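Local coordinates for Lmo0131 protein (Listeria monocytogenes, PDB 4Q6J), which probably hydrolyses the second messenger cyclic di-GMP, though its function has not been established, at residues 99-113 / 137-150. Numbering follows the deposited sequence. Where two conformers were deposited one is given.
Sequences VASSTYMTFLHDYVK and IADKNLRKIKDLGV. With ACY (acetic acid), chain S; ACY (acetic acid), chain C.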
loop_
_atom_site.group_PDB
_atom_site.type_symbol
_atom_site.label_atom_id
_atom_site.label_comp_id
_atom_site.label_asym_id
_atom_site.label_seq_id
_atom_site.Cartn_x
_atom_site.Cartn_y
_atom_site.Cartn_z
ATOM N N VAL B 99 2.509 13.461 -13.040
ATOM C CA VAL B 99 3.084 14.731 -12.634
ATOM C C VAL B 99 4.603 14.613 -12.440
ATOM O O VAL B 99 5.356 15.543 -12.722
ATOM C CB VAL B 99 2.378 15.309 -11.378
ATOM C CG1 VAL B 99 3.082 16.569 -10.897
ATOM C CG2 VAL B 99 0.898 15.601 -11.676
ATOM N N ALA B 100 5.043 13.441 -12.001
ATOM C CA ALA B 100 6.453 13.219 -11.714
ATOM C C ALA B 100 7.236 12.766 -12.935
ATOM O O ALA B 100 8.444 12.569 -12.856
ATOM C CB ALA B 100 6.614 12.218 -10.594
ATOM N N SER B 101 6.536 12.585 -14.051
ATOM C CA SER B 101 7.153 12.250 -15.334
ATOM C C SER B 101 7.533 13.506 -16.119
ATOM O O SER B 101 6.682 14.238 -16.584
ATOM C CB SER B 101 6.219 11.385 -16.195
ATOM O OG SER B 101 6.696 11.264 -17.521
ATOM N N SER B 102 8.822 13.742 -16.276
ATOM C CA SER B 102 9.247 14.900 -17.020
ATOM C C SER B 102 8.834 14.746 -18.456
ATOM O O SER B 102 8.478 15.706 -19.094
ATOM C CB SER B 102 10.746 15.098 -16.921
ATOM O OG SER B 102 11.076 15.323 -15.579
ATOM N N THR B 103 8.873 13.531 -18.959
ATOM C CA THR B 103 8.528 13.324 -20.338
ATOM C C THR B 103 7.059 13.689 -20.598
ATOM O O THR B 103 6.743 14.387 -21.560
ATOM C CB THR B 103 8.863 11.900 -20.752
ATOM O OG1 THR B 103 10.292 11.761 -20.844
ATOM C CG2 THR B 103 8.256 11.599 -22.074
ATOM N N TYR B 104 6.162 13.253 -19.721
ATOM C CA TYR B 104 4.773 13.682 -19.846
ATOM C C TYR B 104 4.622 15.164 -19.596
ATOM O O TYR B 104 3.927 15.834 -20.309
ATOM C CB TYR B 104 3.829 12.954 -18.891
ATOM C CG TYR B 104 2.426 13.468 -19.100
ATOM C CD1 TYR B 104 1.732 13.127 -20.230
ATOM C CD2 TYR B 104 1.826 14.348 -18.200
ATOM C CE1 TYR B 104 0.473 13.610 -20.453
ATOM C CE2 TYR B 104 0.560 14.842 -18.425
ATOM C CZ TYR B 104 -0.105 14.478 -19.560
ATOM O OH TYR B 104 -1.360 14.967 -19.843
HETATM N N MSE B 105 5.242 15.674 -18.549
HETATM C CA MSE B 105 4.966 17.040 -18.139
HETATM C C MSE B 105 5.558 18.040 -19.115
HETATM O O MSE B 105 5.171 19.203 -19.156
HETATM C CB MSE B 105 5.434 17.288 -16.701
HETATM C CG MSE B 105 4.561 16.563 -15.647
HETATM SE SE MSE B 105 2.668 17.170 -15.602
HETATM C CE MSE B 105 2.961 18.791 -14.531
ATOM N N THR B 106 6.502 17.579 -19.917
ATOM C CA THR B 106 7.090 18.414 -20.959
ATOM C C THR B 106 6.159 18.497 -22.128
ATOM O O THR B 106 5.896 19.564 -22.631
ATOM C CB THR B 106 8.413 17.849 -21.412
ATOM O OG1 THR B 106 9.397 18.187 -20.430
ATOM C CG2 THR B 106 8.807 18.435 -22.757
ATOM N N PHE B 107 5.623 17.365 -22.543
ATOM C CA PHE B 107 4.561 17.402 -23.528
ATOM C C PHE B 107 3.352 18.251 -23.128
ATOM O O PHE B 107 2.770 18.927 -23.968
ATOM C CB PHE B 107 4.054 16.013 -23.832
ATOM C CG PHE B 107 2.984 16.018 -24.848
ATOM C CD1 PHE B 107 3.261 16.430 -26.146
ATOM C CD2 PHE B 107 1.695 15.678 -24.515
ATOM C CE1 PHE B 107 2.273 16.458 -27.101
ATOM C CE2 PHE B 107 0.722 15.687 -25.469
ATOM C CZ PHE B 107 1.011 16.080 -26.759
ATOM N N LEU B 108 2.971 18.180 -21.854
ATOM C CA LEU B 108 1.789 18.887 -21.403
ATOM C C LEU B 108 2.051 20.383 -21.408
ATOM O O LEU B 108 1.222 21.171 -21.819
ATOM C CB LEU B 108 1.343 18.423 -20.010
ATOM C CG LEU B 108 0.150 19.231 -19.455
ATOM C CD1 LEU B 108 -1.080 19.092 -20.315
ATOM C CD2 LEU B 108 -0.186 18.879 -18.029
ATOM N N HIS B 109 3.213 20.767 -20.931
ATOM C CA HIS B 109 3.665 22.147 -20.972
ATOM C C HIS B 109 3.647 22.691 -22.389
ATOM O O HIS B 109 3.272 23.841 -22.631
ATOM C CB HIS B 109 5.094 22.212 -20.452
ATOM C CG HIS B 109 5.761 23.516 -20.708
ATOM N ND1 HIS B 109 6.171 23.908 -21.964
ATOM C CD2 HIS B 109 6.104 24.519 -19.869
ATOM C CE1 HIS B 109 6.728 25.102 -21.891
ATOM N NE2 HIS B 109 6.703 25.492 -20.630
ATOM N N ASP B 110 4.100 21.867 -23.325
ATOM C CA ASP B 110 4.172 22.255 -24.724
ATOM C C ASP B 110 2.799 22.357 -25.344
ATOM O O ASP B 110 2.505 23.304 -26.075
ATOM C CB ASP B 110 4.939 21.211 -25.497
ATOM C CG ASP B 110 6.399 21.279 -25.245
ATOM O OD1 ASP B 110 6.835 22.068 -24.380
ATOM O OD2 ASP B 110 7.118 20.526 -25.919
ATOM N N TYR B 111 1.972 21.358 -25.082
ATOM C CA TYR B 111 0.608 21.384 -25.553
ATOM C C TYR B 111 -0.182 22.583 -24.964
ATOM O O TYR B 111 -0.928 23.256 -25.664
ATOM C CB TYR B 111 -0.095 20.054 -25.263
ATOM C CG TYR B 111 -1.423 19.980 -25.956
ATOM C CD1 TYR B 111 -2.555 20.520 -25.375
ATOM C CD2 TYR B 111 -1.535 19.414 -27.207
ATOM C CE1 TYR B 111 -3.754 20.494 -26.005
ATOM C CE2 TYR B 111 -2.732 19.374 -27.856
ATOM C CZ TYR B 111 -3.844 19.927 -27.258
ATOM O OH TYR B 111 -5.052 19.897 -27.897
ATOM N N VAL B 112 -0.011 22.833 -23.677
ATOM C CA VAL B 112 -0.612 24.009 -23.046
ATOM C C VAL B 112 -0.138 25.322 -23.685
ATOM O O VAL B 112 -0.929 26.156 -24.085
ATOM C CB VAL B 112 -0.357 24.026 -21.509
ATOM C CG1 VAL B 112 -0.759 25.357 -20.916
ATOM C CG2 VAL B 112 -1.132 22.898 -20.850
ATOM N N LYS B 113 1.161 25.489 -23.842
ATOM C CA LYS B 113 1.691 26.734 -24.375
ATOM C C LYS B 113 1.144 26.984 -25.776
ATOM O O LYS B 113 0.823 28.092 -26.145
ATOM C CB LYS B 113 3.218 26.674 -24.387
ATOM C CG LYS B 113 3.898 27.932 -24.897
ATOM C CD LYS B 113 5.403 27.847 -24.776
ATOM C CE LYS B 113 5.983 29.238 -24.615
ATOM N NZ LYS B 113 7.429 29.207 -24.315
ATOM N N ILE B 137 11.461 16.195 -8.542
ATOM C CA ILE B 137 11.151 16.172 -9.975
ATOM C C ILE B 137 9.726 16.655 -10.214
ATOM O O ILE B 137 9.485 17.496 -11.074
ATOM C CB ILE B 137 11.275 14.777 -10.605
ATOM C CG1 ILE B 137 12.587 14.119 -10.194
ATOM C CG2 ILE B 137 11.226 14.875 -12.111
ATOM C CD1 ILE B 137 13.791 14.757 -10.816
ATOM N N ALA B 138 8.783 16.122 -9.448
ATOM C CA ALA B 138 7.412 16.578 -9.518
ATOM C C ALA B 138 7.348 18.100 -9.312
ATOM O O ALA B 138 6.691 18.806 -10.064
ATOM C CB ALA B 138 6.608 15.869 -8.490
ATOM N N ASP B 139 8.044 18.587 -8.289
ATOM C CA ASP B 139 8.092 19.997 -7.943
ATOM C C ASP B 139 8.513 20.811 -9.157
ATOM O O ASP B 139 7.831 21.740 -9.550
ATOM C CB ASP B 139 9.084 20.165 -6.802
ATOM C CG ASP B 139 9.113 21.556 -6.251
ATOM O OD1 ASP B 139 8.178 22.337 -6.539
ATOM O OD2 ASP B 139 10.080 21.852 -5.509
ATOM N N LYS B 140 9.621 20.410 -9.777
ATOM C CA LYS B 140 10.103 21.030 -11.022
ATOM C C LYS B 140 9.163 20.976 -12.236
ATOM O O LYS B 140 9.005 21.956 -12.935
ATOM C CB LYS B 140 11.456 20.427 -11.403
ATOM C CG LYS B 140 12.128 21.113 -12.584
ATOM C CD LYS B 140 13.644 21.076 -12.455
ATOM C CE LYS B 140 14.304 22.164 -13.311
ATOM N NZ LYS B 140 14.113 23.567 -12.794
ATOM N N ASN B 141 8.566 19.817 -12.472
ATOM C CA ASN B 141 7.550 19.623 -13.502
ATOM C C ASN B 141 6.404 20.621 -13.373
ATOM O O ASN B 141 6.025 21.269 -14.338
ATOM C CB ASN B 141 7.008 18.185 -13.456
ATOM C CG ASN B 141 7.960 17.205 -14.053
ATOM O OD1 ASN B 141 8.883 17.598 -14.730
ATOM N ND2 ASN B 141 7.749 15.931 -13.816
ATOM N N LEU B 142 5.889 20.729 -12.152
ATOM C CA LEU B 142 4.818 21.638 -11.825
ATOM C C LEU B 142 5.272 23.066 -12.012
ATOM O O LEU B 142 4.582 23.842 -12.650
ATOM C CB LEU B 142 4.350 21.399 -10.396
ATOM C CG LEU B 142 3.663 20.046 -10.258
ATOM C CD1 LEU B 142 3.463 19.678 -8.823
ATOM C CD2 LEU B 142 2.353 20.080 -10.999
ATOM N N ARG B 143 6.421 23.414 -11.462
ATOM C CA ARG B 143 6.890 24.798 -11.507
ATOM C C ARG B 143 6.952 25.309 -12.938
ATOM O O ARG B 143 6.639 26.471 -13.179
ATOM C CB ARG B 143 8.256 24.986 -10.826
ATOM C CG ARG B 143 8.323 24.774 -9.291
ATOM C CD ARG B 143 9.592 25.444 -8.709
ATOM N NE ARG B 143 10.162 24.837 -7.495
ATOM C CZ ARG B 143 9.793 25.111 -6.241
ATOM N NH1 ARG B 143 10.404 24.513 -5.228
ATOM N NH2 ARG B 143 8.806 25.962 -5.994
ATOM N N LYS B 144 7.309 24.440 -13.884
ATOM C CA LYS B 144 7.400 24.826 -15.295
ATOM C C LYS B 144 6.063 25.109 -15.906
ATOM O O LYS B 144 5.934 25.988 -16.756
ATOM C CB LYS B 144 8.049 23.746 -16.128
ATOM C CG LYS B 144 9.529 23.710 -15.960
ATOM C CD LYS B 144 10.104 22.453 -16.554
ATOM C CE LYS B 144 11.558 22.303 -16.146
ATOM N NZ LYS B 144 12.216 21.230 -16.901
ATOM N N ILE B 145 5.057 24.349 -15.506
ATOM C CA ILE B 145 3.732 24.602 -16.031
ATOM C C ILE B 145 3.139 25.816 -15.308
ATOM O O ILE B 145 2.448 26.629 -15.913
ATOM C CB ILE B 145 2.825 23.360 -15.958
ATOM C CG1 ILE B 145 3.378 22.260 -16.865
ATOM C CG2 ILE B 145 1.426 23.682 -16.423
ATOM C CD1 ILE B 145 2.434 21.133 -17.096
ATOM N N LYS B 146 3.449 25.960 -14.023
ATOM C CA LYS B 146 3.025 27.141 -13.273
ATOM C C LYS B 146 3.608 28.422 -13.888
ATOM O O LYS B 146 3.001 29.476 -13.802
ATOM C CB LYS B 146 3.411 27.036 -11.801
ATOM C CG LYS B 146 2.619 25.965 -11.045
ATOM C CD LYS B 146 2.737 26.085 -9.544
ATOM C CE LYS B 146 1.895 27.253 -9.045
ATOM N NZ LYS B 146 1.741 27.256 -7.571
ATOM N N ASP B 147 4.769 28.317 -14.528
ATOM C CA ASP B 147 5.395 29.463 -15.193
ATOM C C ASP B 147 4.523 30.022 -16.304
ATOM O O ASP B 147 4.750 31.129 -16.748
ATOM C CB ASP B 147 6.750 29.101 -15.797
ATOM C CG ASP B 147 7.846 28.820 -14.735
ATOM O OD1 ASP B 147 7.718 29.259 -13.571
ATOM O OD2 ASP B 147 8.856 28.168 -15.089
ATOM N N LEU B 148 3.537 29.254 -16.756
ATOM C CA LEU B 148 2.648 29.699 -17.817
ATOM C C LEU B 148 1.377 30.365 -17.261
ATOM O O LEU B 148 0.651 31.054 -17.978
ATOM C CB LEU B 148 2.293 28.514 -18.732
ATOM C CG LEU B 148 3.460 27.808 -19.444
ATOM C CD1 LEU B 148 3.041 26.448 -20.010
ATOM C CD2 LEU B 148 4.090 28.700 -20.529
ATOM N N GLY B 149 1.106 30.155 -15.983
ATOM C CA GLY B 149 -0.049 30.763 -15.347
ATOM C C GLY B 149 -1.004 29.749 -14.757
ATOM O O GLY B 149 -1.907 30.110 -14.012
ATOM N N VAL B 150 -0.789 28.482 -15.110
ATOM C CA VAL B 150 -1.572 27.327 -14.656
ATOM C C VAL B 150 -1.556 27.153 -13.135
ATOM O O VAL B 150 -0.513 27.328 -12.478
ATOM C CB VAL B 150 -1.020 26.048 -15.343
ATOM C CG1 VAL B 150 -1.721 24.762 -14.870
ATOM C CG2 VAL B 150 -1.150 26.186 -16.832
HETATM C C ACY S . 10.820 10.822 -16.357
HETATM O O ACY S . 10.685 11.358 -17.461
HETATM O OXT ACY S . 10.888 9.591 -16.237
HETATM C CH3 ACY S . 10.876 11.664 -15.124
HETATM C C ACY C . 9.351 8.957 -18.278
HETATM O O ACY C . 10.418 9.333 -18.773
HETATM O OXT ACY C . 8.735 9.650 -17.457
HETATM C CH3 ACY C . 8.792 7.620 -18.647
HETATM O O HOH W 1 11.430 18.491 -14.986
HETATM O O HOH W 2 6.202 20.699 -16.860
HETATM O O HOH W 3 8.964 18.972 -17.281
HETATM O O HOH W 4 7.227 27.675 -18.693
#
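N141 reaches across to the C-terminal end of the short helix 96-99 and donates through ND2 to V99 O, 2.7 Å away. V99 O lies close to the amide plane, while the donor is tilted from the plane of the V99 carbonyl; the other end of the amide, OD1, accepts from two waters. An asparagine suits this buried position because it can donate to one segment and accept from solvent at once, while M105 CB packs 3.7 Å from its CG.

At the N-terminal end of the pair, the small A100 and A138 let the backbones come to 4.1 Å, CA to CA. Toward strand 122-127 the contact turns apolar. The flexible chain of selenomethionine M105, bent at its second and third torsions, brings CE to 3.5 Å from I145 CD1 and also against L142 CD2. V99 CG1 meets L142 CG at 3.6 Å.

Further along, H109 has CG anti to its backbone N (chi1 168°), which carries the ring to the second helix. Leucine suits its face: L148 CD1 offers an aliphatic methyl for a CH-pi contact, 3.9 Å from the centroid. A water links NE2 to K144 O, and ND1 donates to D110 OD1, which would help hold the ring's rotation. G149, with the positive phi (121°) that glycine adopts readily, closes the helix in a Schellman motif just after L148.

The helix segments run nearly parallel, 5° apart, as neighbours on the outside of the TIM barrel; M105, L108 and I145 rest on I124 of the intervening strand 122-127, and L142 on L170 and P171.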